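Local coordinates for ganglioside-induced differentiation-associated protein 2 (Homo sapiens, PDB 4UML), which is of unsettled function but carries a macro domain, the part described here, of a fold that in many relatives binds ADP-ribose or its derivatives, at residues Gly62-Ala65 and Leu66-Cys69; Met92-Gly95 and Pro96-Glu100; Arg188-Arg191 and Arg192-Ile196. All coordinates share one frame; numbering follows the deposited sequence.

From the N terminus, the chain meets the three contacts in series, and none nests in or crosses another. Contact 1 turns the chain between strand 57-61, at one margin of the six-stranded sheet, and strand 71-75 in its interior. Contact 2 closes the tight bend that joins helix 85-94 to helix 97-105. It touches contact 1, for Leu93 CD1 packs 3.8 Å from Ala65 CB, so the turn and the end of helix 85-94 form one packed region. Contact 3 lies along helix 179-197, which links strands 164-167 and 203-208, on the other side of the domain's centre; its centre is about 22 Å from that of contact 1.

Contact 1: Gly62-Ala65 and Leu66-Cys69; sequences GDVA and LLNC
The backbone of Asp63-Leu67 winds into a short 3-10 turn held by two i to i+3 hydrogen bonds: Leu66 N reaches Asp63 O at 3.0 Å, and Leu67 N reaches Val64 O at 3.1 Å. Both are nearly straight at hydrogen, yet each N-H comes from above the carbonyl plane, as the tight winding demands. The side chain of Leu66 folds back along this turn, its CD1 lying 4.0 Å from Asp63 CB. Its CG stands beside the backbone N and anti to the carbonyl carbon (chi1 -63°), which brings the branched end alongside Asp63. Leu67 and Val64 cross at about a right angle, Leu67 CD1 meeting Val64 CG2 at 4.0 Å. The side chain of Asp63 makes an Asx turn at the start of the 3-10 segment: its OD1 accepts from Ala65 N at 3.1 Å, from above the carboxylate plane, while OD2 is taken by Ser89 on helix 85-94. A short carboxylate suits this place because its two oxygens can serve the turn and the helix together. In the macro domain fold this segment leaves strand 57-61 and leads to strand 71-75, and its apolar residues pack between strand 203-208 and helix 85-94: Val64 on Ala207 and Ile90, Leu67 on Val205. Ala65, small enough to sit close under helix 85-94, touches Ser89 and Ile90. A water donates to Ala65 O at 2.8 Å and to Leu67 O at 2.7 Å, bridging the carbonyls where the turn ends.

Contact 2: Met92-Gly95 and Pro96-Glu100; sequences MLAG and PDLKE
With a chi1 of 177°, the side chain of Leu98 points away from its own N; chi2 of 54° then turns CD1 back and leaves CD2 extended away from CA, where it meets Ala94 CB at 3.9 Å. Alanine offers a single methyl there, so the two helices can come close, and the leucine spans the remaining distance. Both residues are buried, and Leu98 also touches Phe119 of a neighbouring loop. Between Ala94 and Leu98, Gly95 takes a positive phi of 91°; a CB here would run into Pro96 CD and the carbonyl oxygen of Ala94, which explains the lack of a side chain. This is a tight bend between two consecutive helices of the macro domain: Gly95, the first residue to leave helical angles, ends the run of helix 85-94, and the chain swings directly into helix 97-105. Pro96 suits the approach to helix 97-105, where no N-H is needed for a helical bond and the ring restrains phi. Gly95 O accepts from Leu98 N at 3.3 Å, with the N-H arriving from above the carbonyl plane, and Pro96 O takes Lys99 N at 3.1 Å. A water joins the two helices by donating to Ala94 O at 2.9 Å and accepting from Asp97 N at 2.9 Å.

Contact 3: Arg188-Arg191 and Arg192-Ile196; sequences RTVR and RFLEI
Arg191 and Glu195 form a salt bridge one helical turn apart: Arg191 NE donates to Glu195 OE2 at 2.7 Å, and Arg191 NH2 adds a weak bond to the same oxygen at 2.9 Å. The arginine chain bends at chi2 (66°), which carries its guanidinium round to the glutamate. OE2 lies at the guanidinium edge, but the group meets it from above the carboxylate plane, the two planes being 86° apart. Arginine suits this buried place because NH1 and NH2 find further acceptors, Tyr223 O and Leu48 O respectively. Replacing Arg191 by an alanine is likely to leave Glu195 without its positive mate and the carbonyls of Leu48 and Tyr223 without these donors. Along the backbone, i to i+4 bonds run from Arg192 N to Arg188 O and from Glu195 N to Arg191 O. Helix 179-197 is the connection of a beta-alpha-beta unit, between parallel strands 164-167 and 203-208 of the macro domain. Val190 and Leu194 lie side by side, Val190 CG1 reaching Leu194 CD1 at 3.7 Å; Val190 packs on strand 203-208 through Val204 and Phe206, Leu194 on Val53 of helix 51-54. Phe193 packs instead on Leu154 and Lys158 of helix 139-159. Arg192, more exposed, runs extended beside Arg188, whose CG sits 3.5 Å above the centre of the Arg192 guanidinium face. There the two like charges come close, Arg188 NE being 3.6 Å from Arg192 NH1, and some mutual repulsion is likely.

Contact 1: Gly62-Ala65 and Leu66-Cys69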
ATOM      1  N   GLY A  62       9.660   6.777   3.828  1.00 30.61           N
ATOM      2  CA  GLY A  62       8.998   7.808   4.638  1.00 31.73           C
ATOM      3  C   GLY A  62       7.706   7.307   5.239  1.00 30.31           C
ATOM      4  O   GLY A  62       7.305   6.165   4.987  1.00 29.89           O
ATOM      5  N   ASP A  63       7.058   8.167   6.017  1.00 27.94           N
ATOM      6  CA  ASP A  63       5.830   7.833   6.736  1.00 31.02           C
ATOM      7  C   ASP A  63       4.643   8.029   5.790  1.00 28.01           C
ATOM      8  O   ASP A  63       4.384   9.137   5.355  1.00 26.13           O
ATOM      9  CB  ASP A  63       5.700   8.753   7.950  1.00 31.57           C
ATOM     10  CG  ASP A  63       4.565   8.373   8.885  1.00 36.69           C
ATOM     11  OD1 ASP A  63       3.595   7.668   8.481  1.00 34.66           O
ATOM     12  OD2 ASP A  63       4.647   8.794  10.073  1.00 43.18           O
ATOM     13  N   VAL A  64       3.947   6.939   5.471  1.00 25.41           N
ATOM     14  CA  VAL A  64       2.827   6.976   4.539  1.00 23.84           C
ATOM     15  C   VAL A  64       1.782   8.051   4.906  1.00 25.21           C
ATOM     16  O   VAL A  64       1.160   8.630   4.022  1.00 22.86           O
ATOM     17  CB  VAL A  64       2.172   5.588   4.414  1.00 25.19           C
ATOM     18  CG1 VAL A  64       1.299   5.288   5.625  1.00 25.79           C
ATOM     19  CG2 VAL A  64       1.347   5.507   3.140  1.00 24.76           C
ATOM     20  N   ALA A  65       1.606   8.323   6.195  1.00 22.45           N
ATOM     21  CA  ALA A  65       0.631   9.276   6.650  1.00 25.82           C
ATOM     22  C   ALA A  65       0.852  10.705   6.151  1.00 25.71           C
ATOM     23  O   ALA A  65      -0.068  11.511   6.184  1.00 26.74           O
ATOM     24  CB  ALA A  65       0.532   9.253   8.169  1.00 26.11           C
ATOM     25  N   LEU A  66       2.049  10.990   5.658  1.00 27.18           N
ATOM     26  CA  LEU A  66       2.379  12.331   5.176  1.00 27.50           C
ATOM     27  C   LEU A  66       1.994  12.547   3.734  1.00 27.97           C
ATOM     28  O   LEU A  66       2.046  13.670   3.253  1.00 28.87           O
ATOM     29  CB  LEU A  66       3.870  12.559   5.304  1.00 28.65           C
ATOM     30  CG  LEU A  66       4.380  12.520   6.761  1.00 30.26           C
ATOM     31  CD1 LEU A  66       5.892  12.626   6.788  1.00 32.72           C
ATOM     32  CD2 LEU A  66       3.742  13.639   7.538  1.00 29.81           C
ATOM     33  N   LEU A  67       1.617  11.491   3.033  1.00 24.76           N
ATOM     34  CA  LEU A  67       1.466  11.598   1.591  1.00 25.25           C
ATOM     35  C   LEU A  67       0.127  12.190   1.184  1.00 24.68           C
ATOM     36  O   LEU A  67      -0.898  11.858   1.754  1.00 24.26           O
ATOM     37  CB  LEU A  67       1.654  10.221   0.943  1.00 26.10           C
ATOM     38  CG  LEU A  67       3.049   9.606   0.986  1.00 27.58           C
ATOM     39  CD1 LEU A  67       2.962   8.150   0.540  1.00 27.72           C
ATOM     40  CD2 LEU A  67       4.021  10.396   0.120  1.00 27.99           C
ATOM     41  N   ASN A  68       0.130  13.063   0.178  1.00 23.52           N
ATOM     42  CA  ASN A  68      -1.114  13.596  -0.381  1.00 24.84           C
ATOM     43  C   ASN A  68      -1.670  12.753  -1.546  1.00 25.69           C
ATOM     44  O   ASN A  68      -2.308  13.279  -2.431  1.00 27.67           O
ATOM     45  CB  ASN A  68      -0.926  15.062  -0.808  1.00 25.88           C
ATOM     46  CG  ASN A  68      -0.017  15.197  -2.009  1.00 29.10           C
ATOM     47  OD1 ASN A  68       0.775  14.292  -2.294  1.00 26.05           O
ATOM     48  ND2 ASN A  68      -0.137  16.309  -2.742  1.00 28.77           N
ATOM     49  N   CYS A  69      -1.460  11.445  -1.531  1.00 24.41           N
ATOM     50  CA  CYS A  69      -2.148  10.558  -2.449  1.00 26.30           C
ATOM     51  C   CYS A  69      -3.656  10.639  -2.220  1.00 26.87           C
ATOM     52  O   CYS A  69      -4.107  11.033  -1.127  1.00 27.33           O
ATOM     53  CB  CYS A  69      -1.649   9.122  -2.243  1.00 27.48           C
ATOM     54  SG  CYS A  69       0.107   8.889  -2.629  1.00 30.83           S
TER
HETATM   55  O   HOH W   1      -2.077  11.569   4.176  1.00 22.23           O

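Contact 2: Met92-Gly95 and Pro96-Glu100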
ATOM      1  N   MET A  92      -2.979   9.395  14.580  1.00 33.56           N
ATOM      2  CA  MET A  92      -2.598  10.644  15.144  1.00 39.37           C
ATOM      3  C   MET A  92      -2.859  11.780  14.149  1.00 40.52           C
ATOM      4  O   MET A  92      -3.422  12.820  14.510  1.00 39.75           O
ATOM      5  CB  MET A  92      -1.125  10.593  15.493  1.00 41.39           C
ATOM      6  CG  MET A  92      -0.591  11.961  15.840  1.00 53.20           C
ATOM      7  SD  MET A  92       1.043  11.833  16.555  1.00 62.19           S
ATOM      8  CE  MET A  92       0.615  11.199  18.178  1.00 56.89           C
ATOM      9  N   LEU A  93      -2.465  11.592  12.888  1.00 38.62           N
ATOM     10  CA  LEU A  93      -2.575  12.697  11.916  1.00 34.19           C
ATOM     11  C   LEU A  93      -3.967  12.888  11.382  1.00 35.80           C
ATOM     12  O   LEU A  93      -4.354  14.023  11.065  1.00 37.96           O
ATOM     13  CB  LEU A  93      -1.567  12.533  10.826  1.00 36.82           C
ATOM     14  CG  LEU A  93      -0.152  12.697  11.359  1.00 36.75           C
ATOM     15  CD1 LEU A  93       0.828  12.469  10.225  1.00 38.01           C
ATOM     16  CD2 LEU A  93       0.029  14.083  11.986  1.00 39.96           C
ATOM     17  N   ALA A  94      -4.755  11.822  11.314  1.00 30.33           N
ATOM     18  CA  ALA A  94      -6.134  11.986  10.929  1.00 33.83           C
ATOM     19  C   ALA A  94      -6.956  12.738  11.992  1.00 30.91           C
ATOM     20  O   ALA A  94      -7.853  13.507  11.646  1.00 32.56           O
ATOM     21  CB  ALA A  94      -6.772  10.647  10.604  1.00 33.27           C
ATOM     22  N   GLY A  95      -6.693  12.480  13.265  1.00 36.08           N
ATOM     23  CA  GLY A  95      -7.478  13.092  14.354  1.00 35.50           C
ATOM     24  C   GLY A  95      -8.698  12.278  14.833  1.00 36.18           C
ATOM     25  O   GLY A  95      -9.057  11.236  14.271  1.00 35.98           O
ATOM     26  N   PRO A  96      -9.370  12.768  15.871  1.00 34.25           N
ATOM     27  CA  PRO A  96     -10.418  11.985  16.527  1.00 34.93           C
ATOM     28  C   PRO A  96     -11.673  11.782  15.712  1.00 32.90           C
ATOM     29  O   PRO A  96     -12.456  10.904  16.063  1.00 33.08           O
ATOM     30  CB  PRO A  96     -10.791  12.841  17.762  1.00 37.48           C
ATOM     31  CG  PRO A  96     -10.268  14.204  17.468  1.00 38.27           C
ATOM     32  CD  PRO A  96      -9.060  14.014  16.598  1.00 37.48           C
ATOM     33  N   ASP A  97     -11.915  12.594  14.681  1.00 33.39           N
ATOM     34  CA  ASP A  97     -13.164  12.463  13.944  1.00 36.42           C
ATOM     35  C   ASP A  97     -13.207  11.122  13.250  1.00 38.89           C
ATOM     36  O   ASP A  97     -14.309  10.636  12.899  1.00 35.42           O
ATOM     37  CB  ASP A  97     -13.358  13.561  12.906  1.00 40.22           C
ATOM     38  CG  ASP A  97     -13.563  14.925  13.506  1.00 42.66           C
ATOM     39  OD1 ASP A  97     -13.558  15.045  14.743  1.00 50.60           O
ATOM     40  OD2 ASP A  97     -13.723  15.888  12.716  1.00 43.67           O
ATOM     41  N   LEU A  98     -12.009  10.532  13.091  1.00 36.99           N
ATOM     42  CA  LEU A  98     -11.837   9.238  12.468  1.00 40.18           C
ATOM     43  C   LEU A  98     -12.614   8.151  13.265  1.00 44.65           C
ATOM     44  O   LEU A  98     -13.263   7.286  12.661  1.00 43.20           O
ATOM     45  CB  LEU A  98     -10.323   8.904  12.291  1.00 35.89           C
ATOM     46  CG  LEU A  98      -9.984   7.516  11.694  1.00 38.47           C
ATOM     47  CD1 LEU A  98     -10.695   7.291  10.367  1.00 37.35           C
ATOM     48  CD2 LEU A  98      -8.498   7.267  11.523  1.00 35.53           C
ATOM     49  N   LYS A  99     -12.605   8.227  14.599  1.00 46.66           N
ATOM     50  CA  LYS A  99     -13.196   7.146  15.413  1.00 47.84           C
ATOM     51  C   LYS A  99     -14.686   6.895  15.063  1.00 47.78           C
ATOM     52  O   LYS A  99     -15.126   5.762  15.010  1.00 43.24           O
ATOM     53  CB  LYS A  99     -12.996   7.408  16.901  1.00 53.07           C
ATOM     54  CG  LYS A  99     -13.094   6.144  17.753  1.00 57.41           C
ATOM     55  N   GLU A 100     -15.448   7.944  14.765  1.00 51.35           N
ATOM     56  CA  GLU A 100     -16.855   7.757  14.359  1.00 50.52           C
ATOM     57  C   GLU A 100     -16.972   6.986  13.033  1.00 49.38           C
ATOM     58  O   GLU A 100     -17.793   6.063  12.910  1.00 49.18           O
ATOM     59  CB  GLU A 100     -17.607   9.102  14.263  1.00 49.55           C
ATOM     60  CG  GLU A 100     -18.029   9.671  15.624  1.00 50.73           C
ATOM     61  CD  GLU A 100     -16.899  10.383  16.353  1.00 42.47           C
ATOM     62  OE1 GLU A 100     -16.437  11.434  15.871  1.00 43.77           O
ATOM     63  OE2 GLU A 100     -16.478   9.874  17.397  1.00 40.56           O
TER
HETATM   64  O   HOH W   2     -10.283  14.321  13.071  1.00 30.88           O

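Contact 3: Arg188-Arg191 and Arg192-Ile196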
ATOM      1  N   ARG A 188       4.203  -7.972  -7.419  1.00 28.21           N
ATOM      2  CA  ARG A 188       3.573  -8.732  -8.507  1.00 30.24           C
ATOM      3  C   ARG A 188       2.122  -8.302  -8.711  1.00 30.46           C
ATOM      4  O   ARG A 188       1.652  -8.053  -9.838  1.00 27.60           O
ATOM      5  CB  ARG A 188       3.664 -10.227  -8.188  1.00 34.25           C
ATOM      6  CG  ARG A 188       3.146 -11.147  -9.280  1.00 36.41           C
ATOM      7  CD  ARG A 188       3.399 -12.598  -8.878  1.00 39.83           C
ATOM      8  NE  ARG A 188       2.517 -12.944  -7.762  1.00 41.04           N
ATOM      9  CZ  ARG A 188       2.822 -13.745  -6.749  1.00 44.77           C
ATOM     10  NH1 ARG A 188       4.000 -14.345  -6.681  1.00 45.91           N
ATOM     11  NH2 ARG A 188       1.919 -13.959  -5.806  1.00 46.09           N
ATOM     12  N   THR A 189       1.403  -8.145  -7.610  1.00 28.10           N
ATOM     13  CA  THR A 189      -0.007  -7.763  -7.680  1.00 27.14           C
ATOM     14  C   THR A 189      -0.190  -6.372  -8.264  1.00 27.43           C
ATOM     15  O   THR A 189      -1.093  -6.109  -9.107  1.00 26.66           O
ATOM     16  CB  THR A 189      -0.640  -7.834  -6.263  1.00 27.31           C
ATOM     17  OG1 THR A 189      -0.388  -9.129  -5.706  1.00 23.98           O
ATOM     18  CG2 THR A 189      -2.105  -7.537  -6.295  1.00 26.75           C
ATOM     19  N   VAL A 190       0.645  -5.437  -7.836  1.00 25.14           N
ATOM     20  CA  VAL A 190       0.530  -4.089  -8.366  1.00 25.76           C
ATOM     21  C   VAL A 190       0.948  -4.064  -9.850  1.00 27.11           C
ATOM     22  O   VAL A 190       0.351  -3.352 -10.646  1.00 25.12           O
ATOM     23  CB  VAL A 190       1.375  -3.074  -7.546  1.00 25.57           C
ATOM     24  CG1 VAL A 190       1.493  -1.744  -8.243  1.00 27.28           C
ATOM     25  CG2 VAL A 190       0.781  -2.875  -6.159  1.00 27.17           C
ATOM     26  N   ARG A 191       2.002  -4.796 -10.186  1.00 29.36           N
ATOM     27  CA  ARG A 191       2.438  -4.874 -11.602  1.00 32.60           C
ATOM     28  C   ARG A 191       1.267  -5.305 -12.489  1.00 31.65           C
ATOM     29  O   ARG A 191       0.897  -4.592 -13.420  1.00 33.22           O
ATOM     30  CB  ARG A 191       3.652  -5.785 -11.763  1.00 32.23           C
ATOM     31  CG  ARG A 191       3.964  -6.166 -13.207  1.00 35.89           C
ATOM     32  CD  ARG A 191       4.379  -4.948 -14.006  1.00 38.54           C
ATOM     33  NE  ARG A 191       4.385  -5.162 -15.465  1.00 39.62           N
ATOM     34  CZ  ARG A 191       5.405  -4.900 -16.293  1.00 41.66           C
ATOM     35  NH1 ARG A 191       6.595  -4.465 -15.867  1.00 39.08           N
ATOM     36  NH2 ARG A 191       5.230  -5.104 -17.591  1.00 41.57           N
ATOM     37  N   ARG A 192       0.654  -6.426 -12.142  1.00 32.43           N
ATOM     38  CA  ARG A 192      -0.376  -7.029 -12.957  1.00 34.98           C
ATOM     39  C   ARG A 192      -1.595  -6.165 -13.037  1.00 38.81           C
ATOM     40  O   ARG A 192      -2.246  -6.072 -14.096  1.00 37.95           O
ATOM     41  CB  ARG A 192      -0.728  -8.415 -12.440  1.00 39.89           C
ATOM     42  CG  ARG A 192       0.419  -9.387 -12.619  1.00 42.21           C
ATOM     43  CD  ARG A 192       0.114 -10.746 -12.035  1.00 48.45           C
ATOM     44  NE  ARG A 192       1.164 -11.713 -12.387  1.00 54.61           N
ATOM     45  CZ  ARG A 192       1.373 -12.883 -11.775  1.00 59.68           C
ATOM     46  NH1 ARG A 192       0.607 -13.265 -10.754  1.00 65.65           N
ATOM     47  NH2 ARG A 192       2.362 -13.677 -12.180  1.00 60.30           N
ATOM     48  N   PHE A 193      -1.913  -5.507 -11.936  1.00 35.34           N
ATOM     49  CA  PHE A 193      -3.035  -4.580 -11.941  1.00 36.61           C
ATOM     50  C   PHE A 193      -2.734  -3.360 -12.792  1.00 37.89           C
ATOM     51  O   PHE A 193      -3.629  -2.841 -13.472  1.00 38.66           O
ATOM     52  CB  PHE A 193      -3.365  -4.119 -10.514  1.00 34.84           C
ATOM     53  CG  PHE A 193      -4.381  -3.026 -10.450  1.00 33.60           C
ATOM     54  CD1 PHE A 193      -3.989  -1.700 -10.523  1.00 33.50           C
ATOM     55  CD2 PHE A 193      -5.731  -3.324 -10.279  1.00 35.91           C
ATOM     56  CE1 PHE A 193      -4.923  -0.678 -10.441  1.00 36.68           C
ATOM     57  CE2 PHE A 193      -6.676  -2.305 -10.194  1.00 34.06           C
ATOM     58  CZ  PHE A 193      -6.269  -0.978 -10.287  1.00 33.70           C
ATOM     59  N   LEU A 194      -1.514  -2.846 -12.730  1.00 33.34           N
ATOM     60  CA  LEU A 194      -1.230  -1.656 -13.492  1.00 36.98           C
ATOM     61  C   LEU A 194      -1.194  -1.955 -15.005  1.00 41.87           C
ATOM     62  O   LEU A 194      -1.524  -1.090 -15.811  1.00 43.66           O
ATOM     63  CB  LEU A 194       0.076  -1.017 -13.054  1.00 36.19           C
ATOM     64  CG  LEU A 194       0.069  -0.208 -11.753  1.00 35.08           C
ATOM     65  CD1 LEU A 194       1.479   0.211 -11.392  1.00 34.00           C
ATOM     66  CD2 LEU A 194      -0.803   1.022 -11.887  1.00 37.36           C
ATOM     67  N   GLU A 195      -0.777  -3.165 -15.366  1.00 41.69           N
ATOM     68  CA  GLU A 195      -0.740  -3.587 -16.760  1.00 47.43           C
ATOM     69  C   GLU A 195      -2.126  -3.485 -17.380  1.00 48.16           C
ATOM     70  O   GLU A 195      -2.264  -2.953 -18.462  1.00 50.59           O
ATOM     71  CB  GLU A 195      -0.231  -5.025 -16.886  1.00 43.49           C
ATOM     72  CG  GLU A 195       1.265  -5.151 -16.995  1.00 45.86           C
ATOM     73  CD  GLU A 195       1.732  -6.596 -16.952  1.00 49.71           C
ATOM     74  OE1 GLU A 195       0.905  -7.538 -16.847  1.00 53.83           O
ATOM     75  OE2 GLU A 195       2.951  -6.796 -17.005  1.00 51.67           O
ATOM     76  N   ILE A 196      -3.138  -3.987 -16.679  1.00 52.04           N
ATOM     77  CA  ILE A 196      -4.510  -3.971 -17.176  1.00 55.46           C
ATOM     78  C   ILE A 196      -5.255  -2.664 -16.889  1.00 59.50           C
ATOM     79  O   ILE A 196      -5.871  -2.100 -17.797  1.00 62.45           O
ATOM     80  CB  ILE A 196      -5.328  -5.141 -16.604  1.00 56.76           C
ATOM     81  CG1 ILE A 196      -4.879  -6.465 -17.234  1.00 58.72           C
ATOM     82  CG2 ILE A 196      -6.814  -4.928 -16.861  1.00 57.29           C
ATOM     83  CD1 ILE A 196      -3.541  -6.999 -16.755  1.00 60.19           C
TER